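Local atomic coordinates of cell division protein FtsZ 1 (Methanocaldococcus jannaschii, PDB entry 2VAP), a protein that binds GTP and, as in other FtsZ proteins, probably hydrolyses it and polymerises into the contractile Z ring at the future division site, recruiting other division proteins. Residues A[118-123]-A[148-153]; A[251-256]-A[332-337]; A[283-288]-A[315-320]. All blocks are in the same frame, centred on the assembly; numbering follows the deposited sequence.

Interaction 1. Residues A[118-123]-A[148-153]; sequences AIQDSD and KKIGAL
The carbonyl group of Ile119 is flanked on both faces. CD1 of Ile150 sits over one, only 3.2 Å from Ile119 O, while OG and N of Ser122 approach the oxygen from the other. The hydroxyl donates from above the carbonyl plane, about 40° out of it, at 2.8 Å between Ser122 OG and Ile119 O, and the Ser122 N bond closes the type II turn that runs from Ile119 to Ser122 after helix 112-119. The methyl reaches this spot because CG1 of Ile150 stands between its own backbone N and carbonyl carbon (chi1 61°), with the chain then extended to CD1. There Ile150 CD1 also lies 4.0 Å from Ile119 CG1, the two side chains crossing at about a right angle. Above the Gln120 amide plane, Ile150 CG2 lies near OE1, although that glutamine is poorly ordered and the contact probably counts for little.

Farther along, Ala152 CB rests 3.4 Å from Ser122 O. A water donates to both Ser122 O (2.7 Å) and Ile150 O (3.0 Å), bridging the two chain reversals. Gly151, with positive phi, is the C-prime residue of the Schellman motif that ends helix 135-149, and beyond it Leu153 N donates to Asp123 O at 2.9 Å. This bond starts the parallel pairing of strands 124-130 and 153-160 in the GTPase-domain sheet. Ser122 OG is also hydrogen-bonded to Thr41 OG1, and Ile119 packs on Val43, which ties the turn to strand 40-45.

Thus the Ile119 carbonyl is gripped by Ser122, that of Ser122 by the water and that of Asp123, just after the turn, by the Leu153 amide, while Ile150 CD1 covers the second Ile119 face and Ala152 CB lies against Ser122 O, joining two helix ends where their strands begin.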
ATOM      1  N   ALA A 118      -9.397 -17.223   2.924  1.00 14.79           N
ATOM      2  CA  ALA A 118      -8.032 -16.937   2.480  1.00 13.52           C
ATOM      3  C   ALA A 118      -7.314 -15.918   3.365  1.00 14.92           C
ATOM      4  O   ALA A 118      -6.081 -15.902   3.425  1.00 17.84           O
ATOM      5  CB  ALA A 118      -8.034 -16.468   1.032  1.00 16.35           C
ATOM      6  N   ILE A 119      -8.084 -15.070   4.043  1.00 12.52           N
ATOM      7  CA  ILE A 119      -7.510 -14.012   4.882  1.00 14.69           C
ATOM      8  C   ILE A 119      -7.747 -14.233   6.377  1.00 19.57           C
ATOM      9  O   ILE A 119      -7.288 -13.446   7.208  1.00 14.94           O
ATOM     10  CB  ILE A 119      -7.989 -12.591   4.455  1.00 13.45           C
ATOM     11  CG1 ILE A 119      -9.500 -12.424   4.662  1.00 12.87           C
ATOM     12  CG2 ILE A 119      -7.583 -12.304   3.008  1.00 14.28           C
ATOM     13  CD1 ILE A 119      -9.980 -10.981   4.629  1.00 17.42           C
ATOM     14  N   GLN A 120      -8.452 -15.316   6.703  1.00 18.34           N
ATOM     15  CA  GLN A 120      -8.732 -15.699   8.086  1.00 31.79           C
ATOM     16  C   GLN A 120      -7.454 -15.737   8.927  1.00 16.91           C
ATOM     17  O   GLN A 120      -6.409 -16.199   8.463  1.00 28.99           O
ATOM     18  CB  GLN A 120      -9.428 -17.066   8.125  1.00 29.94           C
ATOM     19  CG  GLN A 120     -10.089 -17.415   9.459  1.00 45.83           C
ATOM     20  CD  GLN A 120     -11.426 -16.720   9.659  1.00336.65           C
ATOM     21  OE1 GLN A 120     -11.582 -15.899  10.563  1.00 70.91           O
ATOM     22  NE2 GLN A 120     -12.398 -17.047   8.813  1.00 65.04           N
ATOM     23  N   ASP A 121      -7.557 -15.233  10.156  1.00 35.08           N
ATOM     24  CA  ASP A 121      -6.458 -15.229  11.134  1.00 29.27           C
ATOM     25  C   ASP A 121      -5.337 -14.227  10.838  1.00 25.21           C
ATOM     26  O   ASP A 121      -4.320 -14.207  11.535  1.00 22.89           O
ATOM     27  CB  ASP A 121      -5.885 -16.642  11.347  1.00 38.34           C
ATOM     28  CG  ASP A 121      -6.939 -17.646  11.789  1.00282.65           C
ATOM     29  OD1 ASP A 121      -7.806 -17.292  12.618  1.00 43.46           O
ATOM     30  OD2 ASP A 121      -6.893 -18.799  11.310  1.00 49.33           O
ATOM     31  N   SER A 122      -5.525 -13.393   9.814  1.00 15.30           N
ATOM     32  CA  SER A 122      -4.601 -12.290   9.549  1.00 13.83           C
ATOM     33  C   SER A 122      -4.779 -11.200  10.602  1.00 15.27           C
ATOM     34  O   SER A 122      -5.907 -10.855  10.966  1.00 15.33           O
ATOM     35  CB  SER A 122      -4.828 -11.696   8.156  1.00 14.57           C
ATOM     36  OG  SER A 122      -4.650 -12.665   7.138  1.00 20.42           O
ATOM     37  N   ASP A 123      -3.660 -10.675  11.097  1.00 12.13           N
ATOM     38  CA  ASP A 123      -3.670  -9.526  12.000  1.00 12.19           C
ATOM     39  C   ASP A 123      -3.799  -8.234  11.199  1.00 12.73           C
ATOM     40  O   ASP A 123      -4.334  -7.236  11.687  1.00 11.85           O
ATOM     41  CB  ASP A 123      -2.388  -9.486  12.838  1.00 14.74           C
ATOM     42  CG  ASP A 123      -2.228 -10.705  13.726  1.00 21.07           C
ATOM     43  OD1 ASP A 123      -3.140 -10.985  14.535  1.00 19.79           O
ATOM     44  OD2 ASP A 123      -1.183 -11.380  13.621  1.00 18.86           O
ATOM     45  N   LYS A 148     -12.357  -6.250   7.893  1.00 10.68           N
ATOM     46  CA  LYS A 148     -12.791  -5.578   9.118  1.00  9.64           C
ATOM     47  C   LYS A 148     -13.540  -6.528  10.050  1.00 12.18           C
ATOM     48  O   LYS A 148     -13.342  -6.494  11.268  1.00 13.50           O
ATOM     49  CB  LYS A 148     -13.663  -4.360   8.795  1.00 14.24           C
ATOM     50  CG  LYS A 148     -12.893  -3.127   8.318  1.00 21.77           C
ATOM     51  CD  LYS A 148     -11.914  -2.591   9.367  1.00 24.84           C
ATOM     52  CE  LYS A 148     -12.624  -1.960  10.555  1.00 33.22           C
ATOM     53  NZ  LYS A 148     -11.679  -1.686  11.674  1.00 23.73           N
ATOM     54  N   LYS A 149     -14.377  -7.384   9.465  1.00 12.82           N
ATOM     55  CA  LYS A 149     -15.218  -8.318  10.219  1.00 12.78           C
ATOM     56  C   LYS A 149     -14.452  -9.483  10.855  1.00 15.74           C
ATOM     57  O   LYS A 149     -14.981 -10.168  11.732  1.00 20.04           O
ATOM     58  CB  LYS A 149     -16.357  -8.845   9.338  1.00 11.87           C
ATOM     59  CG  LYS A 149     -17.441  -7.810   9.041  1.00 16.00           C
ATOM     60  CD  LYS A 149     -18.378  -8.266   7.926  1.00 19.45           C
ATOM     61  CE  LYS A 149     -19.396  -9.292   8.411  1.00 56.29           C
ATOM     62  NZ  LYS A 149     -20.314  -9.714   7.318  1.00 37.70           N
ATOM     63  N   ILE A 150     -13.217  -9.715  10.410  1.00 15.67           N
ATOM     64  CA  ILE A 150     -12.359 -10.720  11.047  1.00 12.23           C
ATOM     65  C   ILE A 150     -11.382 -10.089  12.053  1.00 13.63           C
ATOM     66  O   ILE A 150     -10.513 -10.772  12.603  1.00 20.15           O
ATOM     67  CB  ILE A 150     -11.611 -11.624  10.023  1.00 15.05           C
ATOM     68  CG1 ILE A 150     -10.695 -10.794   9.117  1.00 20.21           C
ATOM     69  CG2 ILE A 150     -12.607 -12.456   9.211  1.00 17.44           C
ATOM     70  CD1 ILE A 150      -9.520 -11.558   8.551  1.00 33.17           C
ATOM     71  N   GLY A 151     -11.539  -8.786  12.283  1.00 11.42           N
ATOM     72  CA  GLY A 151     -10.779  -8.068  13.308  1.00 11.31           C
ATOM     73  C   GLY A 151      -9.387  -7.622  12.898  1.00 15.55           C
ATOM     74  O   GLY A 151      -8.594  -7.200  13.741  1.00 14.58           O
ATOM     75  N   ALA A 152      -9.093  -7.706  11.603  1.00 13.57           N
ATOM     76  CA  ALA A 152      -7.776  -7.342  11.087  1.00 12.03           C
ATOM     77  C   ALA A 152      -7.623  -5.833  10.915  1.00 11.79           C
ATOM     78  O   ALA A 152      -8.599  -5.128  10.638  1.00 12.03           O
ATOM     79  CB  ALA A 152      -7.509  -8.056   9.766  1.00 11.09           C
ATOM     80  N   LEU A 153      -6.396  -5.347  11.094  1.00  9.37           N
ATOM     81  CA  LEU A 153      -6.047  -3.983  10.712  1.00 10.00           C
ATOM     82  C   LEU A 153      -6.137  -3.907   9.192  1.00 10.02           C
ATOM     83  O   LEU A 153      -5.395  -4.590   8.484  1.00 12.32           O
ATOM     84  CB  LEU A 153      -4.640  -3.616  11.201  1.00 12.51           C
ATOM     85  CG  LEU A 153      -4.043  -2.257  10.806  1.00 10.08           C
ATOM     86  CD1 LEU A 153      -4.872  -1.083  11.323  1.00 15.52           C
ATOM     87  CD2 LEU A 153      -2.607  -2.151  11.300  1.00 12.08           C
TER
HETATM   88  O   HOH W   1      -7.934 -12.183  12.242  1.00 27.69           O

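Interaction 2. Residues A[251-256]-A[332-337]; sequences IGIGES and RVLLVI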
ATOM      1  N   ILE A 251       1.369   9.028  -0.182  1.00 10.00           N
ATOM      2  CA  ILE A 251       2.781   8.648  -0.116  1.00 10.42           C
ATOM      3  C   ILE A 251       3.723   9.653  -0.772  1.00 12.39           C
ATOM      4  O   ILE A 251       3.324  10.425  -1.648  1.00 12.47           O
ATOM      5  CB  ILE A 251       3.046   7.227  -0.703  1.00 11.15           C
ATOM      6  CG1 ILE A 251       2.874   7.211  -2.230  1.00 15.31           C
ATOM      7  CG2 ILE A 251       2.161   6.184  -0.020  1.00 12.61           C
ATOM      8  CD1 ILE A 251       3.450   5.975  -2.911  1.00 14.61           C
ATOM      9  N   GLY A 252       4.972   9.631  -0.320  1.00 11.34           N
ATOM     10  CA  GLY A 252       6.062  10.359  -0.952  1.00 12.04           C
ATOM     11  C   GLY A 252       7.259   9.437  -1.065  1.00 13.99           C
ATOM     12  O   GLY A 252       7.615   8.755  -0.100  1.00 15.11           O
ATOM     13  N   ILE A 253       7.865   9.397  -2.248  1.00 10.62           N
ATOM     14  CA  ILE A 253       9.047   8.569  -2.487  1.00 10.02           C
ATOM     15  C   ILE A 253      10.221   9.434  -2.939  1.00 14.97           C
ATOM     16  O   ILE A 253      10.078  10.282  -3.823  1.00 15.47           O
ATOM     17  CB  ILE A 253       8.775   7.443  -3.527  1.00 16.31           C
ATOM     18  CG1 ILE A 253       7.615   6.550  -3.068  1.00 15.29           C
ATOM     19  CG2 ILE A 253      10.033   6.597  -3.761  1.00 19.73           C
ATOM     20  CD1 ILE A 253       7.044   5.653  -4.159  1.00 22.70           C
ATOM     21  N   GLY A 254      11.375   9.214  -2.317  1.00 15.14           N
ATOM     22  CA  GLY A 254      12.602   9.907  -2.686  1.00 14.70           C
ATOM     23  C   GLY A 254      13.792   8.969  -2.713  1.00 14.70           C
ATOM     24  O   GLY A 254      13.851   8.009  -1.944  1.00 16.84           O
ATOM     25  N   GLU A 255      14.735   9.245  -3.610  1.00 14.46           N
ATOM     26  CA  GLU A 255      15.966   8.461  -3.709  1.00 13.50           C
ATOM     27  C   GLU A 255      17.147   9.328  -4.138  1.00 22.21           C
ATOM     28  O   GLU A 255      16.985  10.271  -4.916  1.00 23.40           O
ATOM     29  CB  GLU A 255      15.794   7.263  -4.652  1.00 20.87           C
ATOM     30  CG  GLU A 255      15.359   7.605  -6.078  1.00 53.44           C
ATOM     31  CD  GLU A 255      15.331   6.394  -6.998  1.00215.05           C
ATOM     32  OE1 GLU A 255      15.121   5.262  -6.507  1.00 38.71           O
ATOM     33  OE2 GLU A 255      15.515   6.578  -8.219  1.00109.78           O
ATOM     34  N   SER A 256      18.327   9.003  -3.616  1.00 19.45           N
ATOM     35  CA  SER A 256      19.554   9.738  -3.924  1.00 16.79           C
ATOM     36  C   SER A 256      20.789   8.873  -3.697  1.00 29.87           C
ATOM     37  O   SER A 256      20.812   8.038  -2.790  1.00 19.00           O
ATOM     38  CB  SER A 256      19.649  11.007  -3.073  1.00 17.21           C
ATOM     39  OG  SER A 256      20.812  11.752  -3.391  1.00 24.48           O
ATOM     40  N   ARG A 332      16.841   5.163  -0.302  1.00 13.70           N
ATOM     41  CA  ARG A 332      15.453   5.393  -0.689  1.00 18.13           C
ATOM     42  C   ARG A 332      14.598   5.645   0.550  1.00 14.97           C
ATOM     43  O   ARG A 332      14.723   4.942   1.555  1.00 16.88           O
ATOM     44  CB  ARG A 332      14.915   4.196  -1.478  1.00 13.69           C
ATOM     45  CG  ARG A 332      13.531   4.399  -2.090  1.00 23.66           C
ATOM     46  CD  ARG A 332      13.050   3.146  -2.810  1.00 31.76           C
ATOM     47  NE  ARG A 332      13.818   2.873  -4.025  1.00 59.69           N
ATOM     48  CZ  ARG A 332      13.695   1.775  -4.769  1.00 88.52           C
ATOM     49  NH1 ARG A 332      12.832   0.824  -4.434  1.00161.87           N
ATOM     50  NH2 ARG A 332      14.443   1.627  -5.853  1.00125.30           N
ATOM     51  N   VAL A 333      13.736   6.655   0.471  1.00 11.12           N
ATOM     52  CA  VAL A 333      12.832   6.987   1.569  1.00 13.21           C
ATOM     53  C   VAL A 333      11.377   6.860   1.123  1.00 13.39           C
ATOM     54  O   VAL A 333      10.956   7.505   0.160  1.00 12.11           O
ATOM     55  CB  VAL A 333      13.105   8.412   2.132  1.00 15.07           C
ATOM     56  CG1 VAL A 333      12.035   8.819   3.145  1.00 15.89           C
ATOM     57  CG2 VAL A 333      14.485   8.479   2.773  1.00 13.79           C
ATOM     58  N   LEU A 334      10.629   6.008   1.819  1.00  9.75           N
ATOM     59  CA  LEU A 334       9.182   5.937   1.654  1.00 10.18           C
ATOM     60  C   LEU A 334       8.508   6.646   2.821  1.00 11.52           C
ATOM     61  O   LEU A 334       8.735   6.309   3.987  1.00 11.48           O
ATOM     62  CB  LEU A 334       8.689   4.488   1.554  1.00 11.26           C
ATOM     63  CG  LEU A 334       7.165   4.286   1.580  1.00 10.25           C
ATOM     64  CD1 LEU A 334       6.494   4.818   0.310  1.00 11.15           C
ATOM     65  CD2 LEU A 334       6.808   2.823   1.798  1.00 12.77           C
ATOM     66  N   LEU A 335       7.685   7.635   2.489  1.00 12.09           N
ATOM     67  CA  LEU A 335       6.926   8.381   3.477  1.00  8.63           C
ATOM     68  C   LEU A 335       5.437   8.152   3.245  1.00 11.83           C
ATOM     69  O   LEU A 335       4.941   8.348   2.135  1.00 14.34           O
ATOM     70  CB  LEU A 335       7.266   9.873   3.381  1.00 11.43           C
ATOM     71  CG  LEU A 335       6.603  10.865   4.342  1.00 23.21           C
ATOM     72  CD1 LEU A 335       7.054  10.639   5.778  1.00 25.06           C
ATOM     73  CD2 LEU A 335       6.904  12.289   3.907  1.00 27.16           C
ATOM     74  N   VAL A 336       4.737   7.714   4.288  1.00  9.79           N
ATOM     75  CA  VAL A 336       3.286   7.557   4.237  1.00  9.56           C
ATOM     76  C   VAL A 336       2.665   8.484   5.276  1.00 13.15           C
ATOM     77  O   VAL A 336       2.804   8.267   6.481  1.00 13.78           O
ATOM     78  CB  VAL A 336       2.838   6.089   4.465  1.00 12.32           C
ATOM     79  CG1 VAL A 336       1.317   5.971   4.399  1.00 14.14           C
ATOM     80  CG2 VAL A 336       3.482   5.160   3.443  1.00 14.45           C
ATOM     81  N   ILE A 337       1.993   9.522   4.788  1.00 10.54           N
ATOM     82  CA  ILE A 337       1.409  10.562   5.629  1.00 10.85           C
ATOM     83  C   ILE A 337      -0.075  10.274   5.853  1.00 16.35           C
ATOM     84  O   ILE A 337      -0.825  10.109   4.891  1.00 15.95           O
ATOM     85  CB  ILE A 337       1.604  11.959   4.973  1.00 17.07           C
ATOM     86  CG1 ILE A 337       3.098  12.314   4.861  1.00 20.62           C
ATOM     87  CG2 ILE A 337       0.825  13.036   5.707  1.00 48.26           C
ATOM     88  CD1 ILE A 337       3.812  12.546   6.186  1.00 46.02           C
TER
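Strands 249-256 and 331-338 pair antiparallel at one edge of the four-stranded mixed sheet of the FtsZ C-terminal domain, the first being the outermost strand and the second its inner neighbour. The axes of segments 251-256 and 332-337 come within 4.6 Å of each other, and Gly252 with Leu335 and Gly254 with Val333 form the hydrogen-bonded pairs. Each pair is closed by two backbone bonds, such as Gly252 N to Leu335 O and Val333 N to Gly254 O, both 2.8 Å. The two glycines carry no side chain on the face where Val333 and Leu335 project; there the valine packs on Ala265 and Ala269 and the leucine on Leu270, all of helix 261-270.

The opposite face holds the non-hydrogen-bonded pairs and turns toward helix 204-227, the long helix that links the two domains in this family. Ile251 and Val336 touch through their CG2 methyls at 3.8 Å, crossing at a slant. Leu334, whose CG is anti to the backbone N (chi1 172°), carries CD1 across to the neighbouring strand, 4.0 Å from Ile253 CG1 and 4.3 Å from Ile251 CB. Val214 of helix 204-227 touches both isoleucines.

Toward the exposed end of this face, Arg332 and Glu255 lie side by side and point the same way. The arginine's CG passes 3.6 Å from Gly254 O before the chain bends at chi3. Replaced by an alanine, Arg332 would probably leave the Glu255 carboxylate without its nearby positive charge and uncover the Gly254 carbonyl on that side. The ion pair is a loose one: the carboxylate and guanidinium planes are 35° apart, and Glu255 OE1 stays 3.7 Å from Arg332 NE, a long salt bridge rather than a hydrogen bond.

Interaction 3. Residues A[283-288]-A[315-320]; sequences TGALIH and ATIIWG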
ATOM      1  N   THR A 283      -1.700  14.084  10.724  1.00 22.63           N
ATOM      2  CA  THR A 283      -1.728  13.766  12.152  1.00 24.83           C
ATOM      3  C   THR A 283      -0.823  12.579  12.484  1.00 22.58           C
ATOM      4  O   THR A 283      -0.611  12.253  13.654  1.00 20.98           O
ATOM      5  CB  THR A 283      -3.165  13.477  12.648  1.00 21.05           C
ATOM      6  OG1 THR A 283      -3.748  12.430  11.863  1.00 24.94           O
ATOM      7  CG2 THR A 283      -4.033  14.728  12.552  1.00 30.48           C
ATOM      8  N   GLY A 284      -0.291  11.936  11.446  1.00 17.57           N
ATOM      9  CA  GLY A 284       0.602  10.794  11.618  1.00 14.74           C
ATOM     10  C   GLY A 284       1.449  10.514  10.391  1.00 15.93           C
ATOM     11  O   GLY A 284       1.189  11.047   9.310  1.00 13.87           O
ATOM     12  N   ALA A 285       2.465   9.672  10.564  1.00 11.96           N
ATOM     13  CA  ALA A 285       3.366   9.308   9.473  1.00 12.35           C
ATOM     14  C   ALA A 285       4.081   7.989   9.721  1.00 15.45           C
ATOM     15  O   ALA A 285       4.436   7.665  10.856  1.00 14.37           O
ATOM     16  CB  ALA A 285       4.387  10.416   9.226  1.00 15.45           C
ATOM     17  N   LEU A 286       4.280   7.231   8.645  1.00  9.76           N
ATOM     18  CA  LEU A 286       5.166   6.073   8.657  1.00  7.20           C
ATOM     19  C   LEU A 286       6.352   6.371   7.749  1.00 12.61           C
ATOM     20  O   LEU A 286       6.178   6.862   6.631  1.00 12.99           O
ATOM     21  CB  LEU A 286       4.441   4.804   8.193  1.00  8.29           C
ATOM     22  CG  LEU A 286       3.251   4.299   9.019  1.00 12.80           C
ATOM     23  CD1 LEU A 286       1.938   4.858   8.487  1.00 17.75           C
ATOM     24  CD2 LEU A 286       3.210   2.781   9.015  1.00 23.50           C
ATOM     25  N   ILE A 287       7.555   6.093   8.244  1.00 10.11           N
ATOM     26  CA  ILE A 287       8.781   6.339   7.486  1.00  8.62           C
ATOM     27  C   ILE A 287       9.584   5.052   7.358  1.00 10.53           C
ATOM     28  O   ILE A 287       9.950   4.439   8.362  1.00 11.05           O
ATOM     29  CB  ILE A 287       9.676   7.425   8.150  1.00 10.05           C
ATOM     30  CG1 ILE A 287       8.878   8.703   8.430  1.00 13.41           C
ATOM     31  CG2 ILE A 287      10.901   7.728   7.277  1.00 15.20           C
ATOM     32  CD1 ILE A 287       9.621   9.721   9.278  1.00 16.13           C
ATOM     33  N   HIS A 288       9.842   4.642   6.121  1.00  9.20           N
ATOM     34  CA  HIS A 288      10.721   3.510   5.859  1.00  8.98           C
ATOM     35  C   HIS A 288      11.967   3.996   5.127  1.00 12.14           C
ATOM     36  O   HIS A 288      11.898   4.401   3.963  1.00 11.37           O
ATOM     37  CB  HIS A 288      10.005   2.430   5.041  1.00 10.29           C
ATOM     38  CG  HIS A 288      10.724   1.114   5.013  1.00 12.15           C
ATOM     39  ND1 HIS A 288      10.097  -0.070   4.685  1.00 12.12           N
ATOM     40  CD2 HIS A 288      12.013   0.792   5.283  1.00 15.69           C
ATOM     41  CE1 HIS A 288      10.969  -1.060   4.743  1.00 11.53           C
ATOM     42  NE2 HIS A 288      12.139  -0.565   5.105  1.00 15.92           N
ATOM     43  N   ALA A 315       2.069  15.340  15.551  1.00 28.06           N
ATOM     44  CA  ALA A 315       1.908  14.149  14.714  1.00 24.49           C
ATOM     45  C   ALA A 315       2.668  12.944  15.265  1.00 23.59           C
ATOM     46  O   ALA A 315       3.812  13.069  15.706  1.00 26.63           O
ATOM     47  CB  ALA A 315       2.333  14.437  13.281  1.00 23.56           C
ATOM     48  N   THR A 316       2.014  11.784  15.237  1.00 21.50           N
ATOM     49  CA  THR A 316       2.617  10.535  15.696  1.00 15.52           C
ATOM     50  C   THR A 316       3.404   9.897  14.556  1.00 23.40           C
ATOM     51  O   THR A 316       2.829   9.476  13.549  1.00 17.62           O
ATOM     52  CB  THR A 316       1.552   9.545  16.225  1.00 23.95           C
ATOM     53  OG1 THR A 316       0.683  10.216  17.146  1.00 32.50           O
ATOM     54  CG2 THR A 316       2.212   8.364  16.928  1.00 32.61           C
ATOM     55  N   ILE A 317       4.722   9.830  14.724  1.00 16.28           N
ATOM     56  CA  ILE A 317       5.612   9.336  13.676  1.00 16.10           C
ATOM     57  C   ILE A 317       6.257   8.008  14.072  1.00 22.52           C
ATOM     58  O   ILE A 317       6.878   7.898  15.132  1.00 23.72           O
ATOM     59  CB  ILE A 317       6.693  10.388  13.315  1.00 16.46           C
ATOM     60  CG1 ILE A 317       6.034  11.656  12.759  1.00 19.50           C
ATOM     61  CG2 ILE A 317       7.695   9.821  12.311  1.00 21.84           C
ATOM     62  CD1 ILE A 317       6.902  12.896  12.823  1.00 27.68           C
ATOM     63  N   ILE A 318       6.091   7.007  13.211  1.00 11.92           N
ATOM     64  CA  ILE A 318       6.704   5.693  13.396  1.00 10.62           C
ATOM     65  C   ILE A 318       7.668   5.429  12.239  1.00 16.12           C
ATOM     66  O   ILE A 318       7.334   5.676  11.080  1.00 15.71           O
ATOM     67  CB  ILE A 318       5.629   4.573  13.499  1.00 19.03           C
ATOM     68  CG1 ILE A 318       4.781   4.739  14.773  1.00 21.07           C
ATOM     69  CG2 ILE A 318       6.259   3.184  13.435  1.00 22.08           C
ATOM     70  CD1 ILE A 318       5.552   4.715  16.094  1.00 29.79           C
ATOM     71  N   TRP A 319       8.860   4.930  12.558  1.00 11.68           N
ATOM     72  CA  TRP A 319       9.920   4.790  11.561  1.00 10.20           C
ATOM     73  C   TRP A 319      10.707   3.485  11.672  1.00 11.31           C
ATOM     74  O   TRP A 319      10.800   2.885  12.744  1.00 11.75           O
ATOM     75  CB  TRP A 319      10.879   5.981  11.644  1.00 13.28           C
ATOM     76  CG  TRP A 319      11.726   5.983  12.883  1.00 13.28           C
ATOM     77  CD1 TRP A 319      11.339   6.344  14.142  1.00 26.83           C
ATOM     78  CD2 TRP A 319      13.104   5.604  12.980  1.00 12.41           C
ATOM     79  NE1 TRP A 319      12.389   6.212  15.018  1.00 25.55           N
ATOM     80  CE2 TRP A 319      13.486   5.762  14.331  1.00 20.93           C
ATOM     81  CE3 TRP A 319      14.055   5.151  12.057  1.00 18.76           C
ATOM     82  CZ2 TRP A 319      14.777   5.479  14.782  1.00 19.67           C
ATOM     83  CZ3 TRP A 319      15.341   4.872  12.506  1.00 19.72           C
ATOM     84  CH2 TRP A 319      15.689   5.041  13.858  1.00 25.30           C
ATOM     85  N   GLY A 320      11.273   3.064  10.547  1.00 10.77           N
ATOM     86  CA  GLY A 320      12.159   1.908  10.496  1.00 11.03           C
ATOM     87  C   GLY A 320      13.243   2.100   9.454  1.00 12.44           C
ATOM     88  O   GLY A 320      13.162   3.008   8.621  1.00 12.28           O
TER
HETATM   89  O   HOH W   2      -1.648  12.305  16.258  1.00 44.28           O
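Ile287 and Ile317 form the apolar centre, CD1 of the first meeting CG2 of the second at 3.6 Å. On the same face of the sheet Ala285 CB lies 4.1 Å from Ile317 CG1, and at the other end Ile287 CB meets Trp319 CB at 4.0 Å. Beyond CB the tryptophan departs: with CG between the backbone N and carbonyl carbon (chi1 70°), its side chain packs on Leu297, Ala300 and Val304 of helix 297-310. That helix is the crossover of this beta-alpha-beta unit, and it also covers Ile287 through Val307.

The backbones run parallel, their axes 10° apart, joined by five hydrogen bonds. Ile318 N to Ala285 O is nearly straight, 174° at the hydrogen. On the reverse face Ile318 packs on helix 236-243, and His288 turns its ring nitrogens to Gly221 O and Thr322 OG1.

At the polar edge Thr283 O accepts from Thr316 N at 3.1 Å, the donor above the carbonyl plane, and from a water at 2.8 Å that also contacts Thr316 OG1. The pairing therefore rests on backbone bonds throughout, with apolar side chains packing across the face of Ala285, Ile287, Ile317 and Trp319 and a single water joining Thr283 O and Thr316 OG1 where the strands begin.

In the fold
Interactions 2 and 3 are parts of one sheet, their centres 12 Å apart. Strands 331-338 and 284-291 are its middle pair: Val336 O lies 2.8 Å from Leu286 N and Leu334 O 2.9 Å from His288 N, both probable hydrogen bonds, while Leu335 CD1 packs on Ile287 CG1. Interaction 1 belongs instead to the GTPase domain, its centre about 28 Å from that of interaction 2 and 23 Å from that of interaction 3, touching neither. Interactions 1 and 3 lie away from the nucleotide; interaction 2 is nearer, the Ile251 side chain being about 12 Å from bound GDP and that of Ile253 about 11 Å from that of GTP-binding Asp212.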